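Local atomic coordinates of xylan esterase 1 (Thermoanaerobacterium sp. 'JW/SL YS485', PDB entry 3FCY), a protein that probably removes acetyl groups from xylan and related acetylated substrates as an alpha/beta-hydrolase carbohydrate esterase of family CE7. Residues 166-171 with 254-259; 235-240 with 272-277. All blocks are in the same frame, centred on the assembly; numbering follows the deposited sequence.

Contact 1. Residues 166-171 with 254-259; sequences RGLDDD and TDYFRL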
loop_
_atom_site.group_PDB
_atom_site.type_symbol
_atom_site.label_atom_id
_atom_site.label_comp_id
_atom_site.label_asym_id
_atom_site.label_seq_id
_atom_site.Cartn_x
_atom_site.Cartn_y
_atom_site.Cartn_z
ATOM N N ARG A 166 -7.775 28.450 -3.140
ATOM C CA ARG A 166 -9.068 29.098 -2.930
ATOM C C ARG A 166 -8.956 30.586 -3.291
ATOM O O ARG A 166 -8.227 31.336 -2.645
ATOM C CB ARG A 166 -9.511 28.933 -1.468
ATOM C CG ARG A 166 -10.956 29.351 -1.174
ATOM C CD ARG A 166 -11.971 28.530 -1.986
ATOM N NE ARG A 166 -11.829 27.095 -1.747
ATOM C CZ ARG A 166 -12.329 26.440 -0.702
ATOM N NH1 ARG A 166 -13.028 27.080 0.227
ATOM N NH2 ARG A 166 -12.105 25.136 -0.572
ATOM N N GLY A 167 -9.678 30.997 -4.332
ATOM C CA GLY A 167 -9.632 32.378 -4.776
ATOM C C GLY A 167 -8.506 32.619 -5.769
ATOM O O GLY A 167 -8.233 33.760 -6.157
ATOM N N LEU A 168 -7.850 31.545 -6.194
ATOM C CA LEU A 168 -6.746 31.653 -7.143
ATOM C C LEU A 168 -7.197 32.182 -8.513
ATOM O O LEU A 168 -6.442 32.888 -9.179
ATOM C CB LEU A 168 -6.054 30.294 -7.297
ATOM C CG LEU A 168 -4.804 30.229 -8.186
ATOM C CD1 LEU A 168 -3.735 31.187 -7.670
ATOM C CD2 LEU A 168 -4.276 28.808 -8.205
ATOM N N ASP A 169 -8.414 31.839 -8.937
ATOM C CA ASP A 169 -8.931 32.320 -10.222
ATOM C C ASP A 169 -9.719 33.621 -10.052
ATOM O O ASP A 169 -10.338 34.107 -10.997
ATOM C CB ASP A 169 -9.848 31.286 -10.890
ATOM C CG ASP A 169 -9.091 30.098 -11.447
ATOM O OD1 ASP A 169 -7.937 30.272 -11.894
ATOM O OD2 ASP A 169 -9.664 28.988 -11.454
ATOM N N ASP A 170 -9.708 34.168 -8.844
ATOM C CA ASP A 170 -10.406 35.418 -8.556
ATOM C C ASP A 170 -9.306 36.481 -8.466
ATOM O O ASP A 170 -8.136 36.185 -8.721
ATOM C CB ASP A 170 -11.096 35.315 -7.190
ATOM C CG ASP A 170 -12.202 36.337 -7.007
ATOM O OD1 ASP A 170 -12.004 37.512 -7.379
ATOM O OD2 ASP A 170 -13.271 35.961 -6.474
ATOM N N ASP A 171 -9.662 37.714 -8.114
ATOM C CA ASP A 171 -8.647 38.755 -7.978
ATOM C C ASP A 171 -7.671 38.363 -6.869
ATOM O O ASP A 171 -8.077 37.782 -5.861
ATOM C CB ASP A 171 -9.283 40.100 -7.631
ATOM C CG ASP A 171 -8.263 41.223 -7.589
ATOM O OD1 ASP A 171 -7.779 41.627 -8.669
ATOM O OD2 ASP A 171 -7.930 41.693 -6.480
ATOM N N THR A 254 -1.635 20.309 -7.808
ATOM C CA THR A 254 -1.692 19.372 -8.927
ATOM C C THR A 254 -3.130 19.333 -9.452
ATOM O O THR A 254 -3.353 19.372 -10.664
ATOM C CB THR A 254 -1.258 17.950 -8.493
ATOM O OG1 THR A 254 0.163 17.919 -8.325
ATOM C CG2 THR A 254 -1.667 16.905 -9.540
ATOM N N ASP A 255 -4.103 19.274 -8.540
ATOM C CA ASP A 255 -5.510 19.243 -8.942
ATOM C C ASP A 255 -5.840 20.471 -9.779
ATOM O O ASP A 255 -6.536 20.379 -10.794
ATOM C CB ASP A 255 -6.442 19.231 -7.723
ATOM C CG ASP A 255 -6.347 17.947 -6.910
ATOM O OD1 ASP A 255 -5.762 16.958 -7.397
ATOM O OD2 ASP A 255 -6.877 17.933 -5.780
ATOM N N TYR A 256 -5.349 21.627 -9.341
ATOM C CA TYR A 256 -5.606 22.863 -10.062
ATOM C C TYR A 256 -5.169 22.782 -11.522
ATOM O O TYR A 256 -5.955 23.054 -12.427
ATOM C CB TYR A 256 -4.894 24.045 -9.406
ATOM C CG TYR A 256 -5.171 25.324 -10.151
ATOM C CD1 TYR A 256 -6.363 26.021 -9.959
ATOM C CD2 TYR A 256 -4.282 25.792 -11.116
ATOM C CE1 TYR A 256 -6.666 27.150 -10.713
ATOM C CE2 TYR A 256 -4.575 26.920 -11.879
ATOM C CZ TYR A 256 -5.766 27.592 -11.673
ATOM O OH TYR A 256 -6.057 28.704 -12.430
ATOM N N PHE A 257 -3.909 22.426 -11.748
ATOM C CA PHE A 257 -3.395 22.323 -13.109
ATOM C C PHE A 257 -4.136 21.271 -13.934
ATOM O O PHE A 257 -4.482 21.510 -15.091
ATOM C CB PHE A 257 -1.896 22.010 -13.084
ATOM C CG PHE A 257 -1.030 23.222 -12.875
ATOM C CD1 PHE A 257 -0.857 24.153 -13.897
ATOM C CD2 PHE A 257 -0.411 23.452 -11.647
ATOM C CE1 PHE A 257 -0.079 25.297 -13.699
ATOM C CE2 PHE A 257 0.368 24.592 -11.440
ATOM C CZ PHE A 257 0.533 25.516 -12.468
ATOM N N ARG A 258 -4.384 20.111 -13.338
ATOM C CA ARG A 258 -5.081 19.039 -14.038
ATOM C C ARG A 258 -6.440 19.493 -14.560
ATOM O O ARG A 258 -6.844 19.134 -15.669
ATOM C CB ARG A 258 -5.270 17.830 -13.114
ATOM C CG ARG A 258 -4.016 16.969 -12.922
ATOM C CD ARG A 258 -4.222 15.897 -11.850
ATOM N NE ARG A 258 -5.243 14.910 -12.200
ATOM C CZ ARG A 258 -5.022 13.815 -12.927
ATOM N NH1 ARG A 258 -3.807 13.550 -13.392
ATOM N NH2 ARG A 258 -6.019 12.981 -13.186
ATOM N N LEU A 259 -7.131 20.302 -13.766
ATOM C CA LEU A 259 -8.459 20.773 -14.131
ATOM C C LEU A 259 -8.536 22.086 -14.892
ATOM O O LEU A 259 -9.366 22.233 -15.786
ATOM C CB LEU A 259 -9.319 20.903 -12.874
ATOM C CG LEU A 259 -9.611 19.632 -12.079
ATOM C CD1 LEU A 259 -10.151 20.013 -10.703
ATOM C CD2 LEU A 259 -10.610 18.774 -12.836
#
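L168 lies over one face of the Y256 ring while D169 meets the same ring at its edge, so two neighbouring residues of a loop grip one aromatic side chain in different ways. The leucine contribution is a CH-pi contact: its CD2 methyl sits 3.8 Å from the centroid of the Y256 ring and only 8° off the ring normal, almost directly above the centre. D169 comes from the opposite direction to the tyrosine and meets the ring edge with its carboxylate plane turned 47° from the ring plane; Y256 OH donates to the syn lone pair of D169 OD1 at 2.5 Å. Y256 reaches the loop because its CG stands anti to the backbone N (chi1 -180°). Both loop residues occupy the middle of a type I beta turn from G167 to D170, closed by D170 N to G167 O at 3.1 Å; the turn lies between strand 136-140 and helix 176-192 and docks on helix 251-260. A phenylalanine in place of Y256 would probably leave both the D169 carboxylate and R266 NH2, which also hydrogen-bonds Y256 OH, without the hydroxyl they share. V270 of helix 267-274 packs against the tyrosine.

Contact 2. Residues 235-240 with 272-277; sequences SDYKRV and TKLGYI
With CG anti to its own carbonyl carbon (chi1 -59°), Y237 sends its ring from the first turn of helix 237-242 toward residues 272-277, where L274 and I277 receive it. I277 takes a different first torsion: its CG1 stands between the backbone N and the carbonyl carbon, which brings this methylene to 3.7 Å from Y237 OH. The tyrosine crosses both aliphatic side chains at about a right angle. Its CD2 lies 3.7 Å from L274 CB, and its CE2 is 4.0 Å from I277 CG1; both aliphatic carbons stand obliquely to one side of the ring plane, beside the CD2-CE2 edge. Two carbonyl oxygens meet that edge near the plane, L274 O at 3.3 Å from Y237 CE2 and I277 O closer to the hydroxyl. Y237 OH donates to I277 O at 2.8 Å, with a C=O...donor angle of 131° and the hydroxyl 48° out of the carbonyl plane. By chain order, helices 237-242 and 267-274 both belong to the segment inserted between strands 226-230 and 289-295 of the alpha/beta-hydrolase sheet. F271 and N44 also touch Y237, whose side chain is about 9 Å from that of Y117, a predicted substrate-binding residue. All three touching residues are buried, and the bond gives the phenolic hydroxyl and the I277 carbonyl a polar partner where aliphatic carbons and carbonyl oxygens both meet the ring.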
loop_
_atom_site.group_PDB
_atom_site.type_symbol
_atom_site.label_atom_id
_atom_site.label_comp_id
_atom_site.label_asym_id
_atom_site.label_seq_id
_atom_site.Cartn_x
_atom_site.Cartn_y
_atom_site.Cartn_z
ATOM N N SER A 235 5.231 27.281 1.597
ATOM C CA SER A 235 6.471 27.911 1.181
ATOM C C SER A 235 7.069 27.341 -0.098
ATOM O O SER A 235 7.143 26.124 -0.268
ATOM C CB SER A 235 7.506 27.788 2.305
ATOM O OG SER A 235 8.791 28.220 1.883
ATOM N N ASP A 236 7.476 28.228 -1.004
ATOM C CA ASP A 236 8.146 27.804 -2.229
ATOM C C ASP A 236 7.330 26.784 -3.034
ATOM O O ASP A 236 7.827 25.717 -3.385
ATOM C CB ASP A 236 9.496 27.210 -1.813
ATOM C CG ASP A 236 10.540 27.272 -2.904
ATOM O OD1 ASP A 236 10.337 27.965 -3.921
ATOM O OD2 ASP A 236 11.586 26.623 -2.720
ATOM N N TYR A 237 6.083 27.132 -3.334
ATOM C CA TYR A 237 5.177 26.252 -4.078
ATOM C C TYR A 237 5.783 25.580 -5.310
ATOM O O TYR A 237 5.734 24.360 -5.434
ATOM C CB TYR A 237 3.918 27.031 -4.472
ATOM C CG TYR A 237 3.164 27.582 -3.278
ATOM C CD1 TYR A 237 2.535 26.730 -2.365
ATOM C CD2 TYR A 237 3.100 28.954 -3.046
ATOM C CE1 TYR A 237 1.865 27.236 -1.250
ATOM C CE2 TYR A 237 2.435 29.470 -1.939
ATOM C CZ TYR A 237 1.822 28.610 -1.046
ATOM O OH TYR A 237 1.176 29.134 0.046
ATOM N N LYS A 238 6.356 26.373 -6.213
ATOM C CA LYS A 238 6.962 25.845 -7.438
ATOM C C LYS A 238 7.971 24.723 -7.173
ATOM O O LYS A 238 8.036 23.741 -7.922
ATOM C CB LYS A 238 7.640 26.983 -8.209
ATOM C CG LYS A 238 8.338 26.579 -9.519
ATOM C CD LYS A 238 7.349 26.287 -10.639
ATOM C CE LYS A 238 8.014 26.344 -12.020
ATOM N NZ LYS A 238 9.130 25.368 -12.204
ATOM N N ARG A 239 8.760 24.869 -6.113
ATOM C CA ARG A 239 9.755 23.861 -5.761
ATOM C C ARG A 239 9.080 22.522 -5.472
ATOM O O ARG A 239 9.530 21.476 -5.937
ATOM C CB ARG A 239 10.557 24.309 -4.535
ATOM C CG ARG A 239 11.545 23.276 -4.020
ATOM C CD ARG A 239 12.597 22.913 -5.060
ATOM N NE ARG A 239 13.584 21.991 -4.506
ATOM C CZ ARG A 239 14.534 21.387 -5.213
ATOM N NH1 ARG A 239 14.637 21.605 -6.519
ATOM N NH2 ARG A 239 15.380 20.556 -4.616
ATOM N N VAL A 240 8.003 22.564 -4.695
ATOM C CA VAL A 240 7.262 21.350 -4.357
ATOM C C VAL A 240 6.825 20.641 -5.641
ATOM O O VAL A 240 6.961 19.425 -5.774
ATOM C CB VAL A 240 5.997 21.681 -3.529
ATOM C CG1 VAL A 240 5.221 20.400 -3.224
ATOM C CG2 VAL A 240 6.384 22.390 -2.240
ATOM N N THR A 272 3.325 32.632 -9.940
ATOM C CA THR A 272 3.646 34.006 -9.565
ATOM C C THR A 272 2.547 34.507 -8.639
ATOM O O THR A 272 2.816 35.159 -7.631
ATOM C CB THR A 272 3.726 34.936 -10.801
ATOM O OG1 THR A 272 4.826 34.535 -11.630
ATOM C CG2 THR A 272 3.923 36.384 -10.372
ATOM N N LYS A 273 1.303 34.195 -8.984
ATOM C CA LYS A 273 0.171 34.608 -8.169
ATOM C C LYS A 273 0.248 33.933 -6.799
ATOM O O LYS A 273 -0.052 34.553 -5.772
ATOM C CB LYS A 273 -1.137 34.253 -8.868
ATOM C CG LYS A 273 -2.350 34.925 -8.264
ATOM C CD LYS A 273 -3.537 34.816 -9.202
ATOM C CE LYS A 273 -4.758 35.526 -8.644
ATOM N NZ LYS A 273 -5.892 35.445 -9.606
ATOM N N LEU A 274 0.656 32.666 -6.782
ATOM C CA LEU A 274 0.798 31.940 -5.519
ATOM C C LEU A 274 1.933 32.584 -4.719
ATOM O O LEU A 274 2.061 32.379 -3.510
ATOM C CB LEU A 274 1.115 30.461 -5.776
ATOM C CG LEU A 274 -0.028 29.593 -6.324
ATOM C CD1 LEU A 274 0.492 28.198 -6.638
ATOM C CD2 LEU A 274 -1.160 29.526 -5.310
ATOM N N GLY A 275 2.757 33.363 -5.410
ATOM C CA GLY A 275 3.864 34.041 -4.759
ATOM C C GLY A 275 3.391 35.010 -3.692
ATOM O O GLY A 275 4.121 35.312 -2.749
ATOM N N TYR A 276 2.164 35.502 -3.834
ATOM C CA TYR A 276 1.603 36.434 -2.861
ATOM C C TYR A 276 1.436 35.800 -1.489
ATOM O O TYR A 276 1.487 36.492 -0.467
ATOM C CB TYR A 276 0.239 36.948 -3.325
ATOM C CG TYR A 276 0.295 37.941 -4.457
ATOM C CD1 TYR A 276 0.948 39.168 -4.307
ATOM C CD2 TYR A 276 -0.326 37.670 -5.672
ATOM C CE1 TYR A 276 0.974 40.102 -5.345
ATOM C CE2 TYR A 276 -0.304 38.591 -6.714
ATOM C CZ TYR A 276 0.346 39.805 -6.544
ATOM O OH TYR A 276 0.361 40.710 -7.580
ATOM N N ILE A 277 1.225 34.486 -1.463
ATOM C CA ILE A 277 1.036 33.789 -0.199
ATOM C C ILE A 277 2.127 32.763 0.075
ATOM O O ILE A 277 1.903 31.764 0.761
ATOM C CB ILE A 277 -0.354 33.104 -0.142
ATOM C CG1 ILE A 277 -0.511 32.114 -1.300
ATOM C CG2 ILE A 277 -1.449 34.168 -0.204
ATOM C CD1 ILE A 277 -1.811 31.331 -1.260
#

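From the N terminus the chain first passes 166-171, ahead of helix 176-192, and then 235-240, 254-259 and 272-277, which all fall in the largely helical insertion between strands 226-230 and 289-295. Contact 1 closes a loop with 82 residues between its segments, and contact 2 one with 31; because the segments alternate, the two loops cross. Between them they tie the 166-171 loop to helix 251-260, and helix 237-242 to helix 267-274. Their centres are 13 Å apart, yet they touch directly: K273 NZ probably hydrogen-bonds L168 O at 2.7 Å and also lies against D170 O, while L168 CD1 packs 3.9 Å from L274 CD2.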